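Long-range contacts in beta-phenylalanine aminotransferase (Variovorax paradoxus, PDB 4AO9), which probably transfers the amino group of beta-phenylalanine to a keto-acid acceptor, using pyridoxal-5'-phosphate as cofactor: residues 169-180 with 219-230; 210-218 with 247-255. All coordinates share one frame; numbering follows the deposited sequence.

Interaction 1: 169-180 with 219-230; sequences RRKIVVFSGGYH and PEIAVVLVEPMQ. With PLP (pyridoxal-5'-phosphate), chain C.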
# COMPACT_ATOMS: atom_id res chain seq x y z
N ARG A 169 11.38 20.64 -10.39
CA ARG A 169 12.09 21.11 -9.19
C ARG A 169 12.19 19.97 -8.18
O ARG A 169 11.50 18.96 -8.32
CB ARG A 169 11.37 22.30 -8.54
CG ARG A 169 11.15 23.49 -9.47
CD ARG A 169 10.22 24.48 -8.81
NE ARG A 169 9.98 25.64 -9.65
CZ ARG A 169 9.38 26.74 -9.22
NH1 ARG A 169 8.96 26.83 -7.96
NH2 ARG A 169 9.22 27.77 -10.05
N ARG A 170 13.01 20.14 -7.16
CA ARG A 170 13.29 19.03 -6.22
C ARG A 170 12.91 19.26 -4.76
O ARG A 170 12.76 18.30 -4.02
CB ARG A 170 14.78 18.66 -6.24
CG ARG A 170 15.39 18.50 -7.61
CD ARG A 170 14.77 17.35 -8.35
NE ARG A 170 14.98 16.09 -7.66
CZ ARG A 170 14.32 14.97 -7.94
NH1 ARG A 170 13.40 14.95 -8.90
NH2 ARG A 170 14.59 13.86 -7.26
N LYS A 171 12.82 20.51 -4.32
CA LYS A 171 12.65 20.77 -2.90
C LYS A 171 11.19 20.69 -2.49
O LYS A 171 10.30 21.17 -3.19
CB LYS A 171 13.26 22.13 -2.54
CG LYS A 171 13.43 22.31 -1.05
CD LYS A 171 14.13 23.62 -0.69
CE LYS A 171 15.59 23.67 -1.17
NZ LYS A 171 16.50 22.70 -0.48
N ILE A 172 10.94 20.06 -1.34
CA ILE A 172 9.59 19.83 -0.84
C ILE A 172 9.45 20.49 0.52
O ILE A 172 10.20 20.19 1.44
CB ILE A 172 9.31 18.33 -0.71
CG1 ILE A 172 9.45 17.64 -2.07
CG2 ILE A 172 7.91 18.10 -0.09
CD1 ILE A 172 9.44 16.12 -1.99
N VAL A 173 8.51 21.43 0.65
CA VAL A 173 8.20 22.04 1.95
C VAL A 173 7.16 21.21 2.68
O VAL A 173 6.09 20.91 2.15
CB VAL A 173 7.73 23.50 1.77
CG1 VAL A 173 7.23 24.07 3.10
CG2 VAL A 173 8.86 24.36 1.22
N VAL A 174 7.51 20.84 3.91
CA VAL A 174 6.60 20.15 4.83
C VAL A 174 6.67 20.85 6.18
O VAL A 174 7.46 21.80 6.37
CB VAL A 174 6.97 18.65 4.99
CG1 VAL A 174 6.66 17.88 3.70
CG2 VAL A 174 8.44 18.48 5.42
N PHE A 175 5.87 20.40 7.13
CA PHE A 175 5.79 21.08 8.42
C PHE A 175 6.09 20.19 9.60
O PHE A 175 5.81 18.99 9.57
CB PHE A 175 4.46 21.84 8.55
CG PHE A 175 4.32 22.85 7.48
CD1 PHE A 175 3.81 22.50 6.23
CD2 PHE A 175 4.84 24.13 7.65
CE1 PHE A 175 3.78 23.42 5.18
CE2 PHE A 175 4.80 25.06 6.61
CZ PHE A 175 4.28 24.70 5.37
N SER A 176 6.71 20.80 10.61
CA SER A 176 7.04 20.11 11.85
C SER A 176 5.80 19.42 12.39
O SER A 176 4.71 20.00 12.40
CB SER A 176 7.58 21.12 12.87
OG SER A 176 6.61 22.10 13.19
N GLY A 177 5.96 18.17 12.81
CA GLY A 177 4.83 17.37 13.29
C GLY A 177 4.00 16.72 12.19
O GLY A 177 3.10 15.94 12.48
N GLY A 178 4.31 17.05 10.94
CA GLY A 178 3.58 16.51 9.80
C GLY A 178 3.67 15.00 9.71
O GLY A 178 4.73 14.41 9.92
N TYR A 179 2.53 14.39 9.41
CA TYR A 179 2.48 12.95 9.19
C TYR A 179 1.77 12.65 7.89
O TYR A 179 0.57 12.96 7.72
CB TYR A 179 1.81 12.19 10.35
CG TYR A 179 1.79 10.70 10.08
CD1 TYR A 179 2.94 9.93 10.25
CD2 TYR A 179 0.64 10.08 9.59
CE1 TYR A 179 2.93 8.56 9.98
CE2 TYR A 179 0.63 8.70 9.32
CZ TYR A 179 1.78 7.96 9.51
OH TYR A 179 1.78 6.61 9.23
N HIS A 180 2.50 11.99 6.99
CA HIS A 180 1.99 11.74 5.64
C HIS A 180 2.13 10.27 5.26
O HIS A 180 1.95 9.90 4.10
CB HIS A 180 2.68 12.66 4.64
CG HIS A 180 2.56 14.11 5.01
ND1 HIS A 180 1.37 14.79 4.96
CD2 HIS A 180 3.49 14.99 5.47
CE1 HIS A 180 1.57 16.04 5.36
NE2 HIS A 180 2.85 16.18 5.67
N PRO A 219 12.55 29.29 -6.38
CA PRO A 219 12.82 28.56 -7.61
C PRO A 219 13.10 27.07 -7.39
O PRO A 219 13.01 26.27 -8.34
CB PRO A 219 14.07 29.25 -8.18
CG PRO A 219 14.02 30.62 -7.58
CD PRO A 219 13.49 30.43 -6.20
N GLU A 220 13.43 26.70 -6.16
CA GLU A 220 13.73 25.30 -5.85
C GLU A 220 12.53 24.48 -5.43
O GLU A 220 12.61 23.24 -5.41
CB GLU A 220 14.79 25.21 -4.75
CG GLU A 220 16.15 25.75 -5.14
CD GLU A 220 17.18 25.53 -4.05
OE1 GLU A 220 17.17 26.30 -3.08
OE2 GLU A 220 17.96 24.56 -4.16
N ILE A 221 11.44 25.15 -5.06
CA ILE A 221 10.34 24.46 -4.38
C ILE A 221 9.32 23.90 -5.36
O ILE A 221 8.63 24.66 -6.05
CB ILE A 221 9.66 25.35 -3.32
CG1 ILE A 221 10.67 25.71 -2.22
CG2 ILE A 221 8.45 24.61 -2.71
CD1 ILE A 221 10.20 26.83 -1.31
N ALA A 222 9.24 22.57 -5.41
CA ALA A 222 8.28 21.89 -6.27
C ALA A 222 6.89 21.91 -5.65
O ALA A 222 5.88 22.01 -6.35
CB ALA A 222 8.71 20.43 -6.48
N VAL A 223 6.84 21.77 -4.33
CA VAL A 223 5.58 21.47 -3.67
C VAL A 223 5.63 21.87 -2.21
O VAL A 223 6.68 21.81 -1.57
CB VAL A 223 5.21 19.97 -3.90
CG1 VAL A 223 6.28 19.05 -3.40
CG2 VAL A 223 3.85 19.63 -3.29
N VAL A 224 4.48 22.34 -1.72
CA VAL A 224 4.23 22.55 -0.30
C VAL A 224 3.18 21.52 0.08
O VAL A 224 2.09 21.53 -0.48
CB VAL A 224 3.69 23.98 -0.04
CG1 VAL A 224 3.40 24.16 1.45
CG2 VAL A 224 4.70 25.04 -0.54
N LEU A 225 3.53 20.62 1.00
CA LEU A 225 2.64 19.52 1.41
C LEU A 225 2.23 19.72 2.86
O LEU A 225 3.09 19.90 3.73
CB LEU A 225 3.36 18.17 1.22
CG LEU A 225 2.66 16.94 1.83
CD1 LEU A 225 1.36 16.62 1.12
CD2 LEU A 225 3.59 15.72 1.78
N VAL A 226 0.93 19.75 3.11
CA VAL A 226 0.43 20.07 4.45
C VAL A 226 -0.91 19.42 4.75
O VAL A 226 -1.77 19.27 3.86
CB VAL A 226 0.36 21.63 4.63
CG1 VAL A 226 -0.74 22.22 3.75
CG2 VAL A 226 0.16 22.03 6.11
N GLU A 227 -1.09 19.05 6.02
CA GLU A 227 -2.41 18.66 6.55
C GLU A 227 -3.17 19.91 6.96
O GLU A 227 -2.62 20.73 7.69
CB GLU A 227 -2.23 17.78 7.78
CG GLU A 227 -1.49 16.45 7.54
CD GLU A 227 -0.89 15.93 8.83
OE1 GLU A 227 -1.62 15.21 9.57
OE2 GLU A 227 0.28 16.27 9.12
N PRO A 228 -4.43 20.09 6.51
CA PRO A 228 -5.17 21.29 6.96
C PRO A 228 -5.50 21.27 8.46
O PRO A 228 -5.78 22.33 9.04
CB PRO A 228 -6.43 21.31 6.10
CG PRO A 228 -6.24 20.31 5.03
CD PRO A 228 -5.10 19.39 5.39
N MET A 229 -5.48 20.08 9.06
CA MET A 229 -5.41 19.89 10.51
C MET A 229 -4.46 18.73 10.70
O MET A 229 -4.67 17.67 10.10
CB MET A 229 -6.78 19.53 11.10
CG MET A 229 -6.72 19.21 12.60
SD MET A 229 -8.11 18.23 13.23
CE MET A 229 -7.63 16.60 12.65
N GLN A 230 -3.40 18.91 11.48
CA GLN A 230 -2.49 17.79 11.72
C GLN A 230 -3.17 16.74 12.58
O GLN A 230 -3.80 17.05 13.59
CB GLN A 230 -1.19 18.24 12.36
CG GLN A 230 -0.28 18.97 11.40
CD GLN A 230 1.08 19.25 11.99
OE1 GLN A 230 1.27 19.26 13.21
NE2 GLN A 230 2.04 19.49 11.12
N1 PLP C . -1.63 11.09 5.96
C2 PLP C . -2.45 11.28 7.00
C2A PLP C . -2.81 12.72 7.34
C3 PLP C . -2.94 10.19 7.72
O3 PLP C . -3.71 10.40 8.67
C4 PLP C . -2.60 8.87 7.38
C4A PLP C . -3.14 7.63 8.12
C5 PLP C . -1.71 8.73 6.29
C6 PLP C . -1.25 9.86 5.61
C5A PLP C . -1.23 7.34 5.82
O4P PLP C . -2.18 6.50 5.31
P PLP C . -1.85 4.92 5.34
O1P PLP C . -1.75 4.49 6.85
O2P PLP C . -0.48 4.67 4.62
O3P PLP C . -2.96 4.28 4.58
O HOH W 1 15.14 22.10 -7.16
O HOH W 2 18.97 23.43 -1.71
O HOH W 3 3.54 18.79 6.31
O HOH W 4 3.06 20.80 14.56
O HOH W 5 0.38 15.18 12.13
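V173 hydrogen-bonds through its N to V223 O and through its O to L225 N, and so ties strands 171-175 and 221-226 together. The strands are parallel neighbours in the seven-stranded sheet of the cofactor-binding domain. The V173 O bond is nearly straight, 177° at the hydrogen. Between K171 and I172 the register slips by one residue, a beta bulge. The middle is tightly packed. V173 CG2 meets I221 CD1 at 3.8 Å, while I172 CG1 lies beside V223 CG1. The F175 ring turns its edge to V224 CG1, and F242 meets this ring edge-to-face.

The outer end is looser and wetter at K171 and E220. K171 NZ and E220 OE2 stand 4.4 Å apart and share a water; the lysine's salt bridge goes to D198. R169, by contrast, fits closely. Its CG lies beside the backbone N (chi1 -56°), and the chain runs straight from there to carry NH1 to I221 O, 2.9 Å away and in the guanidinium plane, with P219 O over one face. NH2 binds V253 O. With an alanine here, I221 O and V253 O would probably lose these donors.

At the inner end the chain turns through a type II turn, F175 to G178. There Q230 NE2 donates to S176 O at 3.0 Å, and OE1 bonds S233. L225 CD2 sits over the H180 ring, 3.8 Å from its centroid, a CH-pi contact. One water joins H180 NE2, F175 N and L225 O; ND1 bonds D260. E227 OE2 takes the Y179 N-H at 2.9 Å from above the carboxylate plane. E227 OE1 accepts from G231 N and lies 3.5 Å from PLP C2A. Two backbone N-H groups thus hold the E227 carboxylate beside the cofactor methyl, and the segments that follow the two strands bring Y179, H180 and E227 to the pocket.

Interaction 2: 210-218 with 247-255; sequences ARAQIERHG and RESATQVGA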
# COMPACT_ATOMS: atom_id res chain seq x y z
N ALA A 210 6.70 30.76 7.01
CA ALA A 210 6.32 30.09 5.77
C ALA A 210 6.48 31.00 4.55
O ALA A 210 7.10 30.61 3.56
CB ALA A 210 4.89 29.56 5.87
N ARG A 211 5.92 32.21 4.61
CA ARG A 211 6.07 33.17 3.51
C ARG A 211 7.54 33.45 3.23
O ARG A 211 7.97 33.41 2.09
CB ARG A 211 5.36 34.49 3.84
CG ARG A 211 3.85 34.40 3.87
CD ARG A 211 3.24 35.80 3.95
NE ARG A 211 1.78 35.76 4.10
CZ ARG A 211 0.92 35.71 3.09
NH1 ARG A 211 1.35 35.68 1.84
NH2 ARG A 211 -0.38 35.68 3.34
N ALA A 212 8.30 33.73 4.29
CA ALA A 212 9.71 34.10 4.12
C ALA A 212 10.55 32.99 3.52
O ALA A 212 11.34 33.22 2.60
CB ALA A 212 10.31 34.55 5.46
N GLN A 213 10.38 31.78 4.04
CA GLN A 213 11.20 30.67 3.57
C GLN A 213 10.78 30.14 2.21
O GLN A 213 11.64 29.77 1.40
CB GLN A 213 11.26 29.56 4.62
CG GLN A 213 11.99 30.00 5.90
CD GLN A 213 13.33 30.68 5.63
OE1 GLN A 213 14.19 30.12 4.96
NE2 GLN A 213 13.49 31.89 6.16
N ILE A 214 9.48 30.13 1.93
CA ILE A 214 9.02 29.74 0.59
C ILE A 214 9.50 30.73 -0.47
O ILE A 214 10.02 30.33 -1.51
CB ILE A 214 7.50 29.50 0.53
CG1 ILE A 214 7.14 28.28 1.39
CG2 ILE A 214 7.04 29.30 -0.92
CD1 ILE A 214 5.66 28.16 1.70
N GLU A 215 9.37 32.03 -0.19
CA GLU A 215 9.86 33.05 -1.13
C GLU A 215 11.39 32.99 -1.30
O GLU A 215 11.90 33.07 -2.42
CB GLU A 215 9.43 34.46 -0.69
CG GLU A 215 7.92 34.71 -0.77
CD GLU A 215 7.52 36.05 -0.17
OE1 GLU A 215 8.24 37.05 -0.40
OE2 GLU A 215 6.49 36.11 0.54
N ARG A 216 12.09 32.81 -0.18
CA ARG A 216 13.56 32.74 -0.21
C ARG A 216 14.07 31.60 -1.09
O ARG A 216 15.05 31.77 -1.82
CB ARG A 216 14.11 32.60 1.21
CG ARG A 216 15.64 32.50 1.29
CD ARG A 216 16.06 32.35 2.76
NE ARG A 216 17.46 31.95 2.88
CZ ARG A 216 17.91 31.03 3.73
NH1 ARG A 216 17.09 30.36 4.53
NH2 ARG A 216 19.21 30.75 3.76
N HIS A 217 13.41 30.45 -1.02
CA HIS A 217 13.84 29.28 -1.78
C HIS A 217 12.96 29.05 -3.01
O HIS A 217 12.96 27.94 -3.57
CB HIS A 217 13.76 28.01 -0.93
CG HIS A 217 14.62 28.04 0.29
ND1 HIS A 217 14.18 28.54 1.50
CD2 HIS A 217 15.87 27.56 0.51
CE1 HIS A 217 15.13 28.39 2.41
NE2 HIS A 217 16.17 27.81 1.83
N GLY A 218 12.22 30.08 -3.43
CA GLY A 218 11.18 29.94 -4.45
C GLY A 218 11.47 29.02 -5.64
O GLY A 218 10.72 28.06 -5.88
N ARG A 247 -0.99 28.87 0.32
CA ARG A 247 -1.58 28.96 -1.01
C ARG A 247 -0.98 30.13 -1.78
O ARG A 247 -0.55 29.98 -2.93
CB ARG A 247 -3.11 29.06 -0.91
CG ARG A 247 -3.85 29.34 -2.23
CD ARG A 247 -3.83 28.15 -3.20
NE ARG A 247 -2.56 28.04 -3.92
CZ ARG A 247 -2.21 27.02 -4.70
NH1 ARG A 247 -3.03 25.97 -4.86
NH2 ARG A 247 -1.03 27.02 -5.30
N GLU A 248 -0.91 31.29 -1.13
CA GLU A 248 -0.38 32.47 -1.80
C GLU A 248 1.10 32.33 -2.17
O GLU A 248 1.49 32.68 -3.28
CB GLU A 248 -0.61 33.72 -0.95
CG GLU A 248 -2.06 34.13 -0.92
CD GLU A 248 -2.37 35.26 0.06
OE1 GLU A 248 -1.43 35.82 0.67
OE2 GLU A 248 -3.57 35.57 0.22
N SER A 249 1.89 31.83 -1.23
CA SER A 249 3.33 31.67 -1.43
C SER A 249 3.63 30.63 -2.52
O SER A 249 4.47 30.87 -3.39
CB SER A 249 4.02 31.29 -0.12
OG SER A 249 3.83 32.31 0.86
N ALA A 250 2.93 29.50 -2.49
CA ALA A 250 3.10 28.48 -3.52
C ALA A 250 2.79 29.05 -4.90
O ALA A 250 3.57 28.89 -5.83
CB ALA A 250 2.23 27.26 -3.22
N THR A 251 1.67 29.75 -5.02
CA THR A 251 1.33 30.38 -6.30
C THR A 251 2.40 31.38 -6.74
O THR A 251 2.81 31.38 -7.90
CB THR A 251 -0.04 31.04 -6.22
OG1 THR A 251 -1.01 30.01 -5.96
CG2 THR A 251 -0.40 31.73 -7.52
N GLN A 252 2.86 32.21 -5.80
CA GLN A 252 3.86 33.23 -6.13
C GLN A 252 5.14 32.64 -6.71
O GLN A 252 5.69 33.18 -7.68
CB GLN A 252 4.20 34.07 -4.91
CG GLN A 252 5.18 35.21 -5.23
CD GLN A 252 5.61 36.01 -4.01
OE1 GLN A 252 6.81 36.21 -3.78
NE2 GLN A 252 4.64 36.49 -3.23
N VAL A 253 5.61 31.53 -6.13
CA VAL A 253 6.91 30.98 -6.54
C VAL A 253 6.82 29.91 -7.63
O VAL A 253 7.85 29.51 -8.18
CB VAL A 253 7.74 30.46 -5.33
CG1 VAL A 253 7.85 31.53 -4.24
CG2 VAL A 253 7.13 29.17 -4.77
N GLY A 254 5.61 29.46 -7.96
CA GLY A 254 5.42 28.42 -8.98
C GLY A 254 5.40 26.99 -8.48
O GLY A 254 5.61 26.07 -9.27
N ALA A 255 5.18 26.82 -7.18
CA ALA A 255 5.10 25.50 -6.55
C ALA A 255 3.65 25.03 -6.54
O ALA A 255 2.71 25.83 -6.60
CB ALA A 255 5.61 25.58 -5.11
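Two helices lying against the sheet of the cofactor domain meet here, 207-216 and 240-253. Their short segments run nearly parallel, with axes 9.4 Å apart and 14° between their directions. I214 fills the middle of the contact. Its CG2 lies 3.7 Å from S249 CB and 3.9 Å from V253 CG2, and the I214 and V253 side chains cross at about a right angle. The S249 hydroxyl bonds back to A245 O in its own helix. S249 OG also packs against R211 CA, at 3.6 Å, and R211 CG.

Each helix is followed by a parallel strand of the sheet, 221-226 after the first and 256-260 after the second, as in the alternating alpha/beta domain of fold-type I PLP enzymes. On the sheet side I214 touches I221 and V224, so it fills the groove between its partner helix and the strand beneath.

On the outer side the contact is polar. The R211 chain is extended from CG to NE and carries its guanidinium to E248, where it grips one oxygen end-on. NH1 reaches E248 OE1 at 3.0 Å, on its anti lone pair. NH2 comes to the same OE1 at 2.9 Å from above the carboxylate plane. The two flat groups are turned 47° apart. The other carboxylate oxygen, E248 OE2, accepts from Q244. Beside them E215 CG rests against Q252 OE1 at 3.5 Å.

At the C-terminal ends the backbones draw together. G218 has no side chain, and V253 CB packs directly on its CA at 3.6 Å.

How the interactions relate
The two interactions lie side by side in the cofactor domain, their centres about 11 Å apart. Their segments alternate along the chain: 169-180, then 210-218, 219-230 and 247-255. G218 and P219 are consecutive, so helix 207-216 leads almost directly into strand 221-226. Interaction 1 joins two neighbouring strands, and interaction 2 pairs helices that pack on the same sheet. They touch where I221 CD1 meets I214 O at 3.5 Å and where I221 O meets A255 CB. Helix pair and strand pair thus form adjoining layers of the domain, and the C-terminal ends of the strands lead to the pocket residues.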